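Local coordinates for periplasmic cell division protein (SufI) (Aquifex aeolicus, PDB 6SYY), which is a multicopper oxidase from a hyperthermophile that holds bound copper ions and probably uses them to oxidise substrates, at residues N291-A296 and I301-D306; N410-E415 and K428-Q433; Y218-H223 and I511-D516; L44-L49 and E360-E365. One frame throughout, in Å; residues are numbered along the deposited sequence.

Interaction 1 (N291-A296 and I301-D306); sequences NEILVA and IDILVD
Ile293, Val295, Ile301 and Ile303 meet through branched aliphatic side chains, so no ring face or edge takes part across this contact. The nearby flat groups turn to other partners: the carboxylate of Glu292 forms salt bridges with Arg262 and Arg271, and that of Asp302 forms one with Arg249. Ile293 carries most of the contact. With its CG1 in the crowded position between backbone N and carbonyl carbon (chi1 53°) and CD1 carried onward by an extended chi2, the end methyl touches the CG2 branches of two isoleucines, both on the same side of it. Ile293 CD1 lies 3.9 Å from Ile301 CG2 and 4.0 Å from Ile303 CG2. Ile293 and Ile301 run past each other in opposite directions. Nearer the turn, Val295 offers its CB to the CG1 branch of Ile301, the two atoms 4.1 Å apart. All four residues are buried. The strand segments run roughly antiparallel at 154°, but their axes lie 9.4 Å apart, the spacing of facing rather than paired strands. They contribute to the interior of a cupredoxin-like β-sandwich, where strand 293-295 pairs with strand 261-267, whereas strand 300-306 lies between strands 247-254 and 270-279.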
loop_
_atom_site.group_PDB
_atom_site.type_symbol
_atom_site.label_atom_id
_atom_site.label_comp_id
_atom_site.label_asym_id
_atom_site.label_seq_id
_atom_site.Cartn_x
_atom_site.Cartn_y
_atom_site.Cartn_z
ATOM N N ASN A 291 11.623 16.711 4.826
ATOM C CA ASN A 291 12.925 16.161 4.475
ATOM C C ASN A 291 13.026 14.678 4.814
ATOM O O ASN A 291 14.113 14.099 4.702
ATOM C CB ASN A 291 14.057 16.956 5.145
ATOM C CG ASN A 291 13.879 17.093 6.647
ATOM O OD1 ASN A 291 13.515 16.141 7.335
ATOM N ND2 ASN A 291 14.143 18.288 7.162
ATOM N N GLU A 292 11.922 14.050 5.221
ATOM C CA GLU A 292 11.864 12.605 5.396
ATOM C C GLU A 292 10.407 12.175 5.475
ATOM O O GLU A 292 9.523 12.966 5.815
ATOM C CB GLU A 292 12.619 12.140 6.648
ATOM C CG GLU A 292 12.067 12.677 7.949
ATOM C CD GLU A 292 12.578 11.908 9.148
ATOM O OE1 GLU A 292 11.837 11.040 9.652
ATOM O OE2 GLU A 292 13.722 12.163 9.580
ATOM N N ILE A 293 10.168 10.904 5.154
ATOM C CA ILE A 293 8.842 10.307 5.251
ATOM C C ILE A 293 8.970 8.898 5.812
ATOM O O ILE A 293 9.899 8.155 5.471
ATOM C CB ILE A 293 8.110 10.277 3.894
ATOM C CG1 ILE A 293 8.973 9.603 2.825
ATOM C CG2 ILE A 293 7.700 11.678 3.474
ATOM C CD1 ILE A 293 8.213 9.289 1.562
ATOM N N LEU A 294 8.031 8.539 6.679
ATOM C CA LEU A 294 7.927 7.202 7.245
ATOM C C LEU A 294 6.793 6.489 6.526
ATOM O O LEU A 294 5.670 7.001 6.478
ATOM C CB LEU A 294 7.660 7.276 8.748
ATOM C CG LEU A 294 7.723 6.011 9.600
ATOM C CD1 LEU A 294 9.125 5.436 9.583
ATOM C CD2 LEU A 294 7.297 6.336 11.022
ATOM N N VAL A 295 7.084 5.325 5.955
ATOM C CA VAL A 295 6.102 4.588 5.168
ATOM C C VAL A 295 6.127 3.126 5.596
ATOM O O VAL A 295 7.161 2.455 5.495
ATOM C CB VAL A 295 6.347 4.739 3.656
ATOM C CG1 VAL A 295 7.829 4.632 3.329
ATOM C CG2 VAL A 295 5.522 3.726 2.873
ATOM N N ALA A 296 5.011 2.648 6.085
ATOM C CA ALA A 296 4.846 1.284 6.546
ATOM C C ALA A 296 4.254 0.420 5.443
ATOM O O ALA A 296 3.745 0.934 4.441
ATOM C CB ALA A 296 3.937 1.254 7.780
ATOM N N ILE A 301 2.819 6.796 -0.355
ATOM C CA ILE A 301 3.118 8.219 -0.238
ATOM C C ILE A 301 3.510 8.727 -1.620
ATOM O O ILE A 301 4.466 8.224 -2.223
ATOM C CB ILE A 301 4.238 8.486 0.783
ATOM C CG1 ILE A 301 3.977 7.730 2.086
ATOM C CG2 ILE A 301 4.374 9.982 1.057
ATOM C CD1 ILE A 301 2.718 8.170 2.816
ATOM N N ASP A 302 2.760 9.704 -2.128
ATOM C CA ASP A 302 3.121 10.407 -3.353
ATOM C C ASP A 302 3.944 11.638 -2.997
ATOM O O ASP A 302 3.507 12.472 -2.195
ATOM C CB ASP A 302 1.875 10.827 -4.136
ATOM C CG ASP A 302 1.169 9.655 -4.796
ATOM O OD1 ASP A 302 0.902 8.648 -4.107
ATOM O OD2 ASP A 302 0.869 9.752 -6.005
ATOM N N ILE A 303 5.132 11.752 -3.590
ATOM C CA ILE A 303 6.008 12.885 -3.329
ATOM C C ILE A 303 6.389 13.564 -4.635
ATOM O O ILE A 303 6.407 12.945 -5.703
ATOM C CB ILE A 303 7.285 12.487 -2.555
ATOM C CG1 ILE A 303 8.150 11.541 -3.395
ATOM C CG2 ILE A 303 6.923 11.897 -1.190
ATOM C CD1 ILE A 303 9.547 11.322 -2.837
ATOM N N LEU A 304 6.684 14.860 -4.534
ATOM C CA LEU A 304 7.304 15.637 -5.599
ATOM C C LEU A 304 8.735 15.954 -5.193
ATOM O O LEU A 304 8.979 16.409 -4.071
ATOM C CB LEU A 304 6.544 16.940 -5.869
ATOM C CG LEU A 304 5.147 16.906 -6.498
ATOM C CD1 LEU A 304 4.603 18.320 -6.640
ATOM C CD2 LEU A 304 5.147 16.192 -7.843
ATOM N N VAL A 305 9.675 15.700 -6.096
ATOM C CA VAL A 305 11.085 15.991 -5.873
ATOM C C VAL A 305 11.544 16.909 -6.995
ATOM O O VAL A 305 11.406 16.569 -8.177
ATOM C CB VAL A 305 11.938 14.714 -5.823
ATOM C CG1 VAL A 305 13.382 15.060 -5.511
ATOM C CG2 VAL A 305 11.389 13.754 -4.787
ATOM N N ASP A 306 12.077 18.071 -6.629
ATOM C CA ASP A 306 12.520 19.058 -7.610
ATOM C C ASP A 306 14.025 18.892 -7.774
ATOM O O ASP A 306 14.819 19.460 -7.025
ATOM C CB ASP A 306 12.142 20.468 -7.176
ATOM C CG ASP A 306 12.266 21.476 -8.305
ATOM O OD1 ASP A 306 12.969 21.178 -9.290
ATOM O OD2 ASP A 306 11.664 22.566 -8.211
#

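Interaction 2 (N410-E415 and K428-Q433); sequences NGETWE and KVLFEQ
Glu412 and Lys428 approach each other from opposite directions and form a salt bridge that closes a long loop at the surface of the C-terminal cupredoxin domain, between strands 407-409 and 432-433. The lysine is fully stretched, with CG opposite the backbone N (chi1 -180°) and every later torsion near 180°, which delivers NZ to the carboxylate from above. Lys428 NZ stands 2.6 Å from Glu412 OE2, and the approach is 36° out of the carboxylate plane. The preceding methylene follows it in: Lys428 CE is 3.4 Å from Glu412 OE1. Both charged groups have further partners, NZ the backbone oxygen of Asp416 and OE1 the hydroxyl of Tyr418, so the bridge belongs to a small polar network rather than being an isolated pair. Were Glu412 an alanine, the lysine ammonium would probably be left without its carboxylate mate and the Tyr418 hydroxyl without this acceptor. Beside the bridge, Leu430 and Asn410 cross at about a right angle. One leucine methyl, CD1, touches the acidic group, 3.7 Å from Glu412 OE1, and lies 4.0 Å from Asn410 CB. The amide of Asn410 is held by backbone groups of strand 394-402, OD1 by Thr399 N and ND2 by Arg397 O. The other leucine methyl packs against that fixed amide, Leu430 CD2 lying 3.7 Å from Asn410 ND2.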
loop_
_atom_site.group_PDB
_atom_site.type_symbol
_atom_site.label_atom_id
_atom_site.label_comp_id
_atom_site.label_asym_id
_atom_site.label_seq_id
_atom_site.Cartn_x
_atom_site.Cartn_y
_atom_site.Cartn_z
ATOM N N ASN A 410 -8.719 -6.627 20.397
ATOM C CA ASN A 410 -9.777 -6.705 21.400
ATOM C C ASN A 410 -9.909 -8.128 21.940
ATOM O O ASN A 410 -11.006 -8.682 22.062
ATOM C CB ASN A 410 -11.104 -6.194 20.837
ATOM C CG ASN A 410 -11.174 -4.676 20.806
ATOM O OD1 ASN A 410 -10.245 -3.994 21.230
ATOM N ND2 ASN A 410 -12.278 -4.143 20.300
ATOM N N GLY A 411 -8.760 -8.725 22.256
ATOM C CA GLY A 411 -8.716 -10.062 22.821
ATOM C C GLY A 411 -8.981 -11.194 21.853
ATOM O O GLY A 411 -9.012 -12.353 22.275
ATOM N N GLU A 412 -9.154 -10.906 20.566
ATOM C CA GLU A 412 -9.572 -11.906 19.597
ATOM C C GLU A 412 -8.590 -11.990 18.437
ATOM O O GLU A 412 -7.910 -11.016 18.100
ATOM C CB GLU A 412 -10.971 -11.592 19.060
ATOM C CG GLU A 412 -12.016 -11.438 20.141
ATOM C CD GLU A 412 -13.424 -11.627 19.619
ATOM O OE1 GLU A 412 -13.758 -11.006 18.589
ATOM O OE2 GLU A 412 -14.191 -12.398 20.233
ATOM N N THR A 413 -8.520 -13.170 17.833
ATOM C CA THR A 413 -7.847 -13.364 16.558
ATOM C C THR A 413 -8.865 -13.854 15.538
ATOM O O THR A 413 -10.028 -14.117 15.860
ATOM C CB THR A 413 -6.686 -14.367 16.660
ATOM O OG1 THR A 413 -7.205 -15.699 16.789
ATOM C CG2 THR A 413 -5.793 -14.049 17.852
ATOM N N TRP A 414 -8.406 -13.962 14.291
ATOM C CA TRP A 414 -9.258 -14.480 13.227
ATOM C C TRP A 414 -9.811 -15.852 13.595
ATOM O O TRP A 414 -10.989 -16.141 13.358
ATOM C CB TRP A 414 -8.463 -14.535 11.919
ATOM C CG TRP A 414 -9.280 -14.826 10.689
ATOM C CD1 TRP A 414 -9.243 -15.960 9.930
ATOM C CD2 TRP A 414 -10.245 -13.963 10.070
ATOM N NE1 TRP A 414 -10.125 -15.859 8.881
ATOM C CE2 TRP A 414 -10.754 -14.644 8.945
ATOM C CE3 TRP A 414 -10.731 -12.683 10.360
ATOM C CZ2 TRP A 414 -11.724 -14.088 8.110
ATOM C CZ3 TRP A 414 -11.698 -12.132 9.531
ATOM C CH2 TRP A 414 -12.184 -12.834 8.419
ATOM N N GLU A 415 -8.986 -16.692 14.217
ATOM C CA GLU A 415 -9.385 -18.046 14.584
ATOM C C GLU A 415 -10.379 -18.084 15.736
ATOM O O GLU A 415 -10.748 -19.183 16.168
ATOM C CB GLU A 415 -8.146 -18.872 14.940
ATOM C CG GLU A 415 -6.852 -18.383 14.293
ATOM C CD GLU A 415 -6.889 -18.432 12.774
ATOM O OE1 GLU A 415 -7.622 -19.280 12.222
ATOM O OE2 GLU A 415 -6.188 -17.619 12.134
ATOM N N LYS A 428 -19.292 -13.599 12.102
ATOM C CA LYS A 428 -18.936 -12.839 13.289
ATOM C C LYS A 428 -18.301 -11.515 12.881
ATOM O O LYS A 428 -17.503 -11.454 11.941
ATOM C CB LYS A 428 -17.978 -13.648 14.170
ATOM C CG LYS A 428 -17.549 -12.935 15.438
ATOM C CD LYS A 428 -16.757 -13.839 16.374
ATOM C CE LYS A 428 -16.273 -13.049 17.591
ATOM N NZ LYS A 428 -15.699 -13.909 18.666
ATOM N N VAL A 429 -18.687 -10.445 13.567
ATOM C CA VAL A 429 -18.091 -9.130 13.369
ATOM C C VAL A 429 -17.663 -8.601 14.728
ATOM O O VAL A 429 -18.337 -8.837 15.738
ATOM C CB VAL A 429 -19.057 -8.140 12.679
ATOM C CG1 VAL A 429 -19.383 -8.608 11.269
ATOM C CG2 VAL A 429 -20.331 -7.958 13.501
ATOM N N LEU A 430 -16.526 -7.900 14.757
ATOM C CA LEU A 430 -16.073 -7.300 16.004
ATOM C C LEU A 430 -17.035 -6.214 16.464
ATOM O O LEU A 430 -17.344 -6.111 17.655
ATOM C CB LEU A 430 -14.667 -6.731 15.835
ATOM C CG LEU A 430 -14.037 -6.219 17.131
ATOM C CD1 LEU A 430 -13.821 -7.372 18.104
ATOM C CD2 LEU A 430 -12.731 -5.474 16.862
ATOM N N PHE A 431 -17.516 -5.398 15.532
ATOM C CA PHE A 431 -18.493 -4.369 15.835
ATOM C C PHE A 431 -19.308 -4.112 14.579
ATOM O O PHE A 431 -18.914 -4.487 13.471
ATOM C CB PHE A 431 -17.830 -3.074 16.336
ATOM C CG PHE A 431 -16.941 -2.415 15.321
ATOM C CD1 PHE A 431 -15.603 -2.757 15.229
ATOM C CD2 PHE A 431 -17.442 -1.453 14.461
ATOM C CE1 PHE A 431 -14.783 -2.159 14.296
ATOM C CE2 PHE A 431 -16.626 -0.852 13.521
ATOM C CZ PHE A 431 -15.294 -1.205 13.441
ATOM N N GLU A 432 -20.450 -3.462 14.766
ATOM C CA GLU A 432 -21.395 -3.207 13.692
ATOM C C GLU A 432 -21.799 -1.742 13.720
ATOM O O GLU A 432 -21.965 -1.159 14.794
ATOM C CB GLU A 432 -22.625 -4.111 13.831
ATOM C CG GLU A 432 -23.675 -3.940 12.755
ATOM C CD GLU A 432 -24.797 -4.948 12.895
ATOM O OE1 GLU A 432 -24.607 -5.948 13.619
ATOM O OE2 GLU A 432 -25.867 -4.742 12.288
ATOM N N GLN A 433 -21.947 -1.150 12.536
ATOM C CA GLN A 433 -22.357 0.239 12.399
ATOM C C GLN A 433 -23.482 0.342 11.376
ATOM O O GLN A 433 -23.657 -0.529 10.520
ATOM C CB GLN A 433 -21.183 1.140 11.975
ATOM C CG GLN A 433 -19.974 1.077 12.895
ATOM C CD GLN A 433 -20.257 1.638 14.276
ATOM O OE1 GLN A 433 -21.236 2.358 14.480
ATOM N NE2 GLN A 433 -19.398 1.308 15.232
#

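Interaction 3 (Y218-H223 and I511-D516); sequences YNPMGH and ILEHHD. With CU (copper (II) ion), chain B.
His514, a ligand of the type 1 copper site, meets the 218-223 loop through the backbone oxygen of His223, while its neighbour Glu513 meets Tyr218. The histidine binds copper with ND1 at 2.0 Å, in company with Cys509 and His451. At the other side of the ring, His514 NE2 gives a weak hydrogen bond to His223 O, 3.1 Å long and bent to 131° at the hydrogen. Ile511 CG2 covers one face of this imidazole. Glu513 bends at chi2 (67°) and brings its carboxylate to the tyrosine hydroxyl; Tyr218 OH donates to Glu513 OE2 at 2.4 Å, a very short distance best read with caution. The oxygen lies in the plane of the ring at its edge, with the carboxylate plane turned 51° from it, and Pro220 CD lies over one ring face. Pro220 CB also packs on Glu513 CG at 3.7 Å. A water donates both to Tyr218 OH and to Asp516 OD2. With Phe226 N and Asn257 ND2 also bonded to Glu513, the buried carboxylate is well supplied with donors. The imidazole is held firmly by copper at ND1 and only weakly at NE2 by the loop oxygen, a second-shell partner of the metal.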
loop_
_atom_site.group_PDB
_atom_site.type_symbol
_atom_site.label_atom_id
_atom_site.label_comp_id
_atom_site.label_asym_id
_atom_site.label_seq_id
_atom_site.Cartn_x
_atom_site.Cartn_y
_atom_site.Cartn_z
ATOM N N TYR A 218 11.982 -17.457 2.183
ATOM C CA TYR A 218 10.894 -16.934 3.006
ATOM C C TYR A 218 10.895 -17.700 4.323
ATOM O O TYR A 218 10.305 -18.778 4.425
ATOM C CB TYR A 218 9.544 -17.053 2.295
ATOM C CG TYR A 218 8.398 -16.438 3.073
ATOM C CD1 TYR A 218 8.354 -15.069 3.315
ATOM C CD2 TYR A 218 7.362 -17.221 3.562
ATOM C CE1 TYR A 218 7.311 -14.498 4.028
ATOM C CE2 TYR A 218 6.311 -16.657 4.275
ATOM C CZ TYR A 218 6.291 -15.294 4.503
ATOM O OH TYR A 218 5.254 -14.725 5.212
ATOM N N ASN A 219 11.563 -17.144 5.332
ATOM C CA ASN A 219 11.600 -17.730 6.671
ATOM C C ASN A 219 11.248 -16.651 7.688
ATOM O O ASN A 219 12.126 -16.111 8.376
ATOM C CB ASN A 219 12.961 -18.365 6.966
ATOM C CG ASN A 219 14.113 -17.399 6.787
ATOM O OD1 ASN A 219 13.982 -16.369 6.120
ATOM N ND2 ASN A 219 15.253 -17.724 7.389
ATOM N N PRO A 220 9.968 -16.304 7.803
ATOM C CA PRO A 220 9.553 -15.420 8.895
ATOM C C PRO A 220 9.830 -16.083 10.235
ATOM O O PRO A 220 9.419 -17.220 10.482
ATOM C CB PRO A 220 8.052 -15.228 8.648
ATOM C CG PRO A 220 7.643 -16.433 7.857
ATOM C CD PRO A 220 8.825 -16.763 6.994
ATOM N N MET A 221 10.557 -15.372 11.096
ATOM C CA MET A 221 10.956 -15.892 12.400
ATOM C C MET A 221 9.865 -15.577 13.420
ATOM O O MET A 221 9.675 -14.416 13.798
ATOM C CB MET A 221 12.299 -15.301 12.828
ATOM C CG MET A 221 13.488 -15.782 12.011
ATOM S SD MET A 221 13.785 -17.552 12.180
ATOM C CE MET A 221 15.239 -17.731 11.151
ATOM N N GLY A 222 9.151 -16.612 13.861
ATOM C CA GLY A 222 8.111 -16.470 14.861
ATOM C C GLY A 222 6.959 -15.560 14.484
ATOM O O GLY A 222 6.223 -15.825 13.529
ATOM N N HIS A 223 6.789 -14.482 15.248
ATOM C CA HIS A 223 5.728 -13.511 15.016
ATOM C C HIS A 223 6.294 -12.111 14.806
ATOM O O HIS A 223 5.612 -11.113 15.047
ATOM C CB HIS A 223 4.731 -13.530 16.172
ATOM C CG HIS A 223 4.231 -14.902 16.503
ATOM N ND1 HIS A 223 3.049 -15.407 16.003
ATOM C CD2 HIS A 223 4.761 -15.879 17.275
ATOM C CE1 HIS A 223 2.870 -16.634 16.459
ATOM N NE2 HIS A 223 3.893 -16.944 17.235
ATOM N N ILE A 511 1.170 -5.775 8.630
ATOM C CA ILE A 511 2.331 -6.659 8.645
ATOM C C ILE A 511 1.813 -8.037 8.249
ATOM O O ILE A 511 1.009 -8.633 8.971
ATOM C CB ILE A 511 3.020 -6.677 10.015
ATOM C CG1 ILE A 511 3.718 -5.335 10.269
ATOM C CG2 ILE A 511 4.015 -7.821 10.098
ATOM C CD1 ILE A 511 4.301 -5.191 11.651
ATOM N N LEU A 512 2.239 -8.524 7.078
ATOM C CA LEU A 512 1.550 -9.644 6.441
ATOM C C LEU A 512 1.571 -10.894 7.311
ATOM O O LEU A 512 0.592 -11.649 7.347
ATOM C CB LEU A 512 2.171 -9.927 5.077
ATOM C CG LEU A 512 2.009 -8.762 4.106
ATOM C CD1 LEU A 512 2.456 -9.165 2.716
ATOM C CD2 LEU A 512 0.563 -8.282 4.099
ATOM N N GLU A 513 2.673 -11.128 8.023
ATOM C CA GLU A 513 2.734 -12.271 8.925
ATOM C C GLU A 513 1.723 -12.129 10.058
ATOM O O GLU A 513 1.003 -13.081 10.374
ATOM C CB GLU A 513 4.152 -12.441 9.472
ATOM C CG GLU A 513 5.132 -13.016 8.462
ATOM C CD GLU A 513 5.414 -12.066 7.313
ATOM O OE1 GLU A 513 5.529 -10.846 7.563
ATOM O OE2 GLU A 513 5.507 -12.536 6.159
ATOM N N HIS A 514 1.651 -10.942 10.676
ATOM C CA HIS A 514 0.641 -10.689 11.706
ATOM C C HIS A 514 -0.752 -11.006 11.187
ATOM O O HIS A 514 -1.524 -11.730 11.826
ATOM C CB HIS A 514 0.691 -9.232 12.164
ATOM C CG HIS A 514 1.938 -8.862 12.898
ATOM N ND1 HIS A 514 2.185 -7.579 13.340
ATOM C CD2 HIS A 514 3.013 -9.600 13.260
ATOM C CE1 HIS A 514 3.359 -7.544 13.944
ATOM N NE2 HIS A 514 3.884 -8.756 13.906
ATOM N N HIS A 515 -1.090 -10.445 10.026
ATOM C CA HIS A 515 -2.359 -10.756 9.384
ATOM C C HIS A 515 -2.514 -12.259 9.170
ATOM O O HIS A 515 -3.572 -12.828 9.463
ATOM C CB HIS A 515 -2.454 -9.984 8.066
ATOM C CG HIS A 515 -3.415 -10.569 7.085
ATOM N ND1 HIS A 515 -3.069 -11.590 6.227
ATOM C CD2 HIS A 515 -4.710 -10.276 6.820
ATOM C CE1 HIS A 515 -4.110 -11.907 5.480
ATOM N NE2 HIS A 515 -5.120 -11.125 5.819
ATOM N N ASP A 516 -1.455 -12.925 8.697
ATOM C CA ASP A 516 -1.544 -14.355 8.412
ATOM C C ASP A 516 -1.758 -15.169 9.682
ATOM O O ASP A 516 -2.479 -16.174 9.667
ATOM C CB ASP A 516 -0.288 -14.832 7.681
ATOM C CG ASP A 516 -0.373 -14.632 6.179
ATOM O OD1 ASP A 516 -1.480 -14.354 5.677
ATOM O OD2 ASP A 516 0.667 -14.753 5.498
HETATM CU CU CU B . 0.795 -6.154 13.401
HETATM O O HOH W 1 3.130 -15.473 6.627
#

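Interaction 4 (L44-L49 and E360-E365); sequences LSKQSL and EFEVME
Lys46 faces Glu365, and Leu49 faces Met364, with CA atoms about 9 Å apart in both pairs, a separation bridged by side chains. Lys46 leaves its backbone at an unusual chi1 of -115°, bends at chi2 and then runs straight, laying its end across two glutamates of strand 361-370 at about a right angle to each. Its CE makes the nearest approach, 3.4 Å from Glu365 OE1. The ammonium itself stays beyond salt-bridge range: Lys46 NZ is 4.0 Å from Glu362 OE2 and 4.2 Å from Glu365 OE1. The pairing is therefore electrostatic and loose, and NZ also makes a weak hydrogen bond to Asn238 OD1; Glu365 has its stronger partner in Arg367, bound through OE2. With an alanine replacing Lys46, the two carboxylates would probably lose this shared positive charge and the aliphatic cover beside Glu365. Farther along lies the apolar half. Met364 stretches out, CG opposite the backbone N (chi1 -171°), and sets its end methyl against the leucine, CE 3.6 Å from Leu49 CD2. Val363 and Met364 both face Leu318, forming a classic β-bulge where strand 361-370 pairs with strand 315-321. On its other side strand 361-370 runs parallel to strand 239-244, which also pairs in parallel with strand 47-48; both partners of the contact thus share strand 239-244 as a neighbour.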
loop_
_atom_site.group_PDB
_atom_site.type_symbol
_atom_site.label_atom_id
_atom_site.label_comp_id
_atom_site.label_asym_id
_atom_site.label_seq_id
_atom_site.Cartn_x
_atom_site.Cartn_y
_atom_site.Cartn_z
ATOM N N LEU A 44 26.954 -6.750 -6.484
ATOM C CA LEU A 44 26.204 -6.561 -7.721
ATOM C C LEU A 44 26.264 -5.109 -8.183
ATOM O O LEU A 44 26.010 -4.193 -7.399
ATOM C CB LEU A 44 24.747 -6.995 -7.539
ATOM C CG LEU A 44 23.835 -6.873 -8.763
ATOM C CD1 LEU A 44 24.345 -7.738 -9.904
ATOM C CD2 LEU A 44 22.405 -7.243 -8.412
ATOM N N SER A 45 26.598 -4.910 -9.458
ATOM C CA SER A 45 26.634 -3.574 -10.035
ATOM C C SER A 45 25.269 -2.901 -9.910
ATOM O O SER A 45 24.230 -3.557 -9.791
ATOM C CB SER A 45 27.047 -3.629 -11.509
ATOM O OG SER A 45 28.265 -4.329 -11.690
ATOM N N LYS A 46 25.285 -1.569 -9.923
ATOM C CA LYS A 46 24.042 -0.813 -9.992
ATOM C C LYS A 46 23.248 -1.225 -11.228
ATOM O O LYS A 46 23.806 -1.406 -12.315
ATOM C CB LYS A 46 24.337 0.688 -10.032
ATOM C CG LYS A 46 23.850 1.474 -8.830
ATOM C CD LYS A 46 24.681 1.170 -7.605
ATOM C CE LYS A 46 24.358 2.124 -6.470
ATOM N NZ LYS A 46 25.082 1.739 -5.230
ATOM N N GLN A 47 21.938 -1.378 -11.060
ATOM C CA GLN A 47 21.047 -1.785 -12.136
ATOM C C GLN A 47 20.071 -0.657 -12.444
ATOM O O GLN A 47 19.627 0.053 -11.537
ATOM C CB GLN A 47 20.279 -3.065 -11.765
ATOM C CG GLN A 47 21.157 -4.294 -11.518
ATOM C CD GLN A 47 21.833 -4.800 -12.781
ATOM O OE1 GLN A 47 21.208 -4.905 -13.838
ATOM N NE2 GLN A 47 23.121 -5.112 -12.678
ATOM N N SER A 48 19.743 -0.492 -13.724
ATOM C CA SER A 48 18.752 0.503 -14.118
ATOM C C SER A 48 17.387 0.155 -13.535
ATOM O O SER A 48 16.925 -0.986 -13.639
ATOM C CB SER A 48 18.672 0.588 -15.640
ATOM O OG SER A 48 17.583 1.394 -16.045
ATOM N N LEU A 49 16.742 1.142 -12.914
ATOM C CA LEU A 49 15.454 0.907 -12.275
ATOM C C LEU A 49 14.435 0.405 -13.288
ATOM O O LEU A 49 14.196 1.045 -14.316
ATOM C CB LEU A 49 14.944 2.185 -11.613
ATOM C CG LEU A 49 13.527 2.041 -11.054
ATOM C CD1 LEU A 49 13.535 1.147 -9.831
ATOM C CD2 LEU A 49 12.907 3.387 -10.737
ATOM N N GLU A 360 20.236 1.188 8.877
ATOM C CA GLU A 360 20.170 2.195 7.832
ATOM C C GLU A 360 20.911 1.700 6.598
ATOM O O GLU A 360 21.890 0.953 6.700
ATOM C CB GLU A 360 20.760 3.526 8.301
ATOM C CG GLU A 360 22.196 3.454 8.775
ATOM C CD GLU A 360 22.740 4.813 9.174
ATOM O OE1 GLU A 360 21.951 5.657 9.650
ATOM O OE2 GLU A 360 23.955 5.043 9.004
ATOM N N PHE A 361 20.433 2.119 5.429
ATOM C CA PHE A 361 20.953 1.604 4.169
ATOM C C PHE A 361 20.384 2.418 3.021
ATOM O O PHE A 361 19.283 2.969 3.121
ATOM C CB PHE A 361 20.596 0.123 3.985
ATOM C CG PHE A 361 19.142 -0.178 4.205
ATOM C CD1 PHE A 361 18.689 -0.602 5.442
ATOM C CD2 PHE A 361 18.225 -0.034 3.177
ATOM C CE1 PHE A 361 17.351 -0.877 5.650
ATOM C CE2 PHE A 361 16.885 -0.296 3.385
ATOM C CZ PHE A 361 16.449 -0.726 4.620
ATOM N N GLU A 362 21.135 2.470 1.925
ATOM C CA GLU A 362 20.650 3.141 0.728
ATOM C C GLU A 362 19.589 2.290 0.044
ATOM O O GLU A 362 19.742 1.073 -0.094
ATOM C CB GLU A 362 21.812 3.418 -0.225
ATOM C CG GLU A 362 21.409 4.016 -1.563
ATOM C CD GLU A 362 22.606 4.461 -2.377
ATOM O OE1 GLU A 362 23.615 4.873 -1.767
ATOM O OE2 GLU A 362 22.543 4.395 -3.622
ATOM N N VAL A 363 18.497 2.930 -0.367
ATOM C CA VAL A 363 17.464 2.244 -1.141
ATOM C C VAL A 363 17.716 2.378 -2.637
ATOM O O VAL A 363 17.577 1.410 -3.390
ATOM C CB VAL A 363 16.072 2.784 -0.759
ATOM C CG1 VAL A 363 15.010 2.176 -1.652
ATOM C CG2 VAL A 363 15.773 2.500 0.703
ATOM N N MET A 364 18.111 3.567 -3.083
ATOM C CA MET A 364 18.185 3.851 -4.506
ATOM C C MET A 364 19.034 5.098 -4.722
ATOM O O MET A 364 19.169 5.945 -3.834
ATOM C CB MET A 364 16.780 4.028 -5.084
ATOM C CG MET A 364 16.715 4.121 -6.578
ATOM S SD MET A 364 15.039 4.493 -7.095
ATOM C CE MET A 364 15.362 5.077 -8.751
ATOM N N GLU A 365 19.606 5.200 -5.919
ATOM C CA GLU A 365 20.467 6.313 -6.293
ATOM C C GLU A 365 19.896 7.011 -7.518
ATOM O O GLU A 365 19.557 6.358 -8.511
ATOM C CB GLU A 365 21.891 5.824 -6.568
ATOM C CG GLU A 365 22.708 6.723 -7.469
ATOM C CD GLU A 365 24.023 6.086 -7.869
ATOM O OE1 GLU A 365 24.673 5.476 -6.993
ATOM O OE2 GLU A 365 24.400 6.183 -9.059
#

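The chemistry of these four contacts differs with their burial. Interaction 1 is wholly interior and purely aliphatic, whereas interaction 2, about 34 Å away between centres and across the middle of the chain, lies at the surface and relies on an ion pair. Interactions 3 and 4 are partly buried and mixed. Interaction 3 joins segments 288 residues apart and is the one that includes a copper ligand; interaction 4, remote from the metal sites, combines loose charge pairing with a methyl contact near the start of the modelled chain. Interactions 1 and 4 reach the same strand network, while along the chain the segments of interactions 3 and 4 alternate.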